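PDB 1DI2: double stranded RNA binding protein A, which binds double-stranded RNA through a double-stranded RNA-binding domain, the second such domain of the protein. Local coordinates for residues Ser5-Ala10 with Trp15-Tyr20. The protein carries 1 engineered substitution. Numbering follows the deposited sequence.
Sequences SLQELA and WRLPEY
With chi1 at 176°, Leu6 swings CG away from its own backbone N and out to Pro18, while Tyr20, whose CG lies beside its backbone N (chi1 -60°), sends its hydroxyl back to the same leucine. The two meetings tie helix 2-13 to the end of the loop and to the start of strand 19-26, the connection from the first helix to the first strand of the alpha-beta-beta-beta-alpha double-stranded RNA-binding fold. The Leu6 and Pro18 side chains run antiparallel, flank against flank, CG to CG at 3.7 Å. From there the leucine's CD2 runs on to Tyr20 OH, 3.5 Å away, and Leu6 also reaches Leu63 and Leu64 of helix 52-68, so one buried side chain joins both helices to the incoming strand. On the outer side, Gln7 CG rests 3.9 Å from Leu17 CD2. Farther along the helix, Ala10 CB fits between Trp15 CB and Pro18 CD, each 4.1 Å off. The Trp15 indole lies obliquely against Ala10 CA and Leu9, whose CD2 comes within 4.0 Å of CZ3. Directly beside this apolar patch the backbone just past the helix end is pinned back to the helix: Trp15 N donates to Ala10 O at 2.8 Å, reaching the oxygen 30° off the carbonyl plane.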
loop_
_atom_site.group_PDB
_atom_site.type_symbol
_atom_site.label_atom_id
_atom_site.label_comp_id
_atom_site.label_asym_id
_atom_site.label_seq_id
_atom_site.Cartn_x
_atom_site.Cartn_y
_atom_site.Cartn_z
ATOM N N SER E 5 15.291 4.143 8.175
ATOM C CA SER E 5 15.580 4.410 9.576
ATOM C C SER E 5 16.380 3.274 10.200
ATOM O O SER E 5 17.270 3.515 11.015
ATOM C CB SER E 5 14.282 4.639 10.349
ATOM O OG SER E 5 13.671 5.851 9.945
ATOM N N LEU E 6 16.076 2.044 9.807
ATOM C CA LEU E 6 16.793 0.896 10.338
ATOM C C LEU E 6 18.248 0.904 9.844
ATOM O O LEU E 6 19.178 0.633 10.609
ATOM C CB LEU E 6 16.105 -0.406 9.919
ATOM C CG LEU E 6 16.858 -1.666 10.366
ATOM C CD1 LEU E 6 16.974 -1.671 11.886
ATOM C CD2 LEU E 6 16.122 -2.907 9.906
ATOM N N GLN E 7 18.449 1.231 8.567
ATOM C CA GLN E 7 19.804 1.270 8.017
ATOM C C GLN E 7 20.654 2.295 8.759
ATOM O O GLN E 7 21.811 2.019 9.106
ATOM C CB GLN E 7 19.790 1.616 6.520
ATOM C CG GLN E 7 21.181 1.755 5.919
ATOM C CD GLN E 7 21.166 1.936 4.408
ATOM O OE1 GLN E 7 20.671 1.078 3.673
ATOM N NE2 GLN E 7 21.716 3.051 3.937
ATOM N N GLU E 8 20.079 3.477 8.999
ATOM C CA GLU E 8 20.789 4.549 9.695
ATOM C C GLU E 8 21.161 4.152 11.111
ATOM O O GLU E 8 22.252 4.486 11.593
ATOM C CB GLU E 8 19.940 5.821 9.689
ATOM C CG GLU E 8 19.974 6.552 8.347
ATOM C CD GLU E 8 18.985 7.693 8.286
ATOM O OE1 GLU E 8 18.933 8.493 9.242
ATOM O OE2 GLU E 8 18.269 7.792 7.272
ATOM N N LEU E 9 20.241 3.457 11.777
ATOM C CA LEU E 9 20.480 2.967 13.130
ATOM C C LEU E 9 21.728 2.089 13.106
ATOM O O LEU E 9 22.684 2.327 13.855
ATOM C CB LEU E 9 19.285 2.132 13.605
ATOM C CG LEU E 9 19.404 1.445 14.971
ATOM C CD1 LEU E 9 19.575 2.504 16.042
ATOM C CD2 LEU E 9 18.156 0.595 15.254
ATOM N N ALA E 10 21.715 1.086 12.230
ATOM C CA ALA E 10 22.830 0.141 12.093
ATOM C C ALA E 10 24.156 0.859 11.843
ATOM O O ALA E 10 25.157 0.604 12.526
ATOM C CB ALA E 10 22.549 -0.863 10.945
ATOM N N TRP E 15 26.867 -1.495 13.357
ATOM C CA TRP E 15 26.442 -2.862 13.070
ATOM C C TRP E 15 26.567 -3.125 11.572
ATOM O O TRP E 15 26.530 -2.188 10.774
ATOM C CB TRP E 15 24.971 -3.080 13.453
ATOM C CG TRP E 15 24.602 -2.790 14.887
ATOM C CD1 TRP E 15 25.432 -2.799 15.970
ATOM C CD2 TRP E 15 23.274 -2.594 15.402
ATOM N NE1 TRP E 15 24.703 -2.617 17.133
ATOM C CE2 TRP E 15 23.378 -2.491 16.808
ATOM C CE3 TRP E 15 22.008 -2.488 14.806
ATOM C CZ2 TRP E 15 22.267 -2.293 17.627
ATOM C CZ3 TRP E 15 20.897 -2.296 15.626
ATOM C CH2 TRP E 15 21.037 -2.199 17.023
ATOM N N ARG E 16 26.732 -4.385 11.180
ATOM C CA ARG E 16 26.762 -4.684 9.756
ATOM C C ARG E 16 25.343 -4.331 9.318
ATOM O O ARG E 16 24.413 -4.419 10.115
ATOM C CB ARG E 16 27.037 -6.167 9.485
ATOM C CG ARG E 16 28.447 -6.601 9.834
ATOM C CD ARG E 16 28.784 -8.047 9.417
ATOM N NE ARG E 16 28.609 -8.320 7.989
ATOM C CZ ARG E 16 27.480 -8.754 7.433
ATOM N NH1 ARG E 16 26.399 -8.961 8.176
ATOM N NH2 ARG E 16 27.430 -8.987 6.126
ATOM N N LEU E 17 25.186 -3.927 8.064
ATOM C CA LEU E 17 23.881 -3.530 7.540
ATOM C C LEU E 17 22.839 -4.644 7.583
ATOM O O LEU E 17 23.171 -5.824 7.529
ATOM C CB LEU E 17 24.030 -3.025 6.094
ATOM C CG LEU E 17 24.893 -1.777 5.869
ATOM C CD1 LEU E 17 25.154 -1.575 4.383
ATOM C CD2 LEU E 17 24.208 -0.562 6.468
ATOM N N PRO E 18 21.552 -4.270 7.678
ATOM C CA PRO E 18 20.456 -5.235 7.722
ATOM C C PRO E 18 20.417 -6.160 6.504
ATOM O O PRO E 18 20.730 -5.752 5.383
ATOM C CB PRO E 18 19.219 -4.337 7.783
ATOM C CG PRO E 18 19.735 -3.138 8.542
ATOM C CD PRO E 18 21.018 -2.902 7.779
ATOM N N GLU E 19 20.032 -7.409 6.735
ATOM C CA GLU E 19 19.912 -8.367 5.648
ATOM C C GLU E 19 18.452 -8.780 5.503
ATOM O O GLU E 19 17.811 -9.167 6.482
ATOM C CB GLU E 19 20.752 -9.613 5.910
ATOM C CG GLU E 19 22.226 -9.345 6.125
ATOM C CD GLU E 19 23.014 -10.626 6.305
ATOM O OE1 GLU E 19 22.424 -11.618 6.788
ATOM O OE2 GLU E 19 24.223 -10.638 5.993
ATOM N N TYR E 20 17.930 -8.690 4.282
ATOM C CA TYR E 20 16.546 -9.074 4.023
ATOM C C TYR E 20 16.493 -10.302 3.115
ATOM O O TYR E 20 17.180 -10.367 2.096
ATOM C CB TYR E 20 15.761 -7.924 3.376
ATOM C CG TYR E 20 15.681 -6.665 4.216
ATOM C CD1 TYR E 20 16.709 -5.710 4.191
ATOM C CD2 TYR E 20 14.574 -6.417 5.020
ATOM C CE1 TYR E 20 16.616 -4.529 4.948
ATOM C CE2 TYR E 20 14.473 -5.253 5.773
ATOM C CZ TYR E 20 15.488 -4.312 5.737
ATOM O OH TYR E 20 15.354 -3.163 6.481
#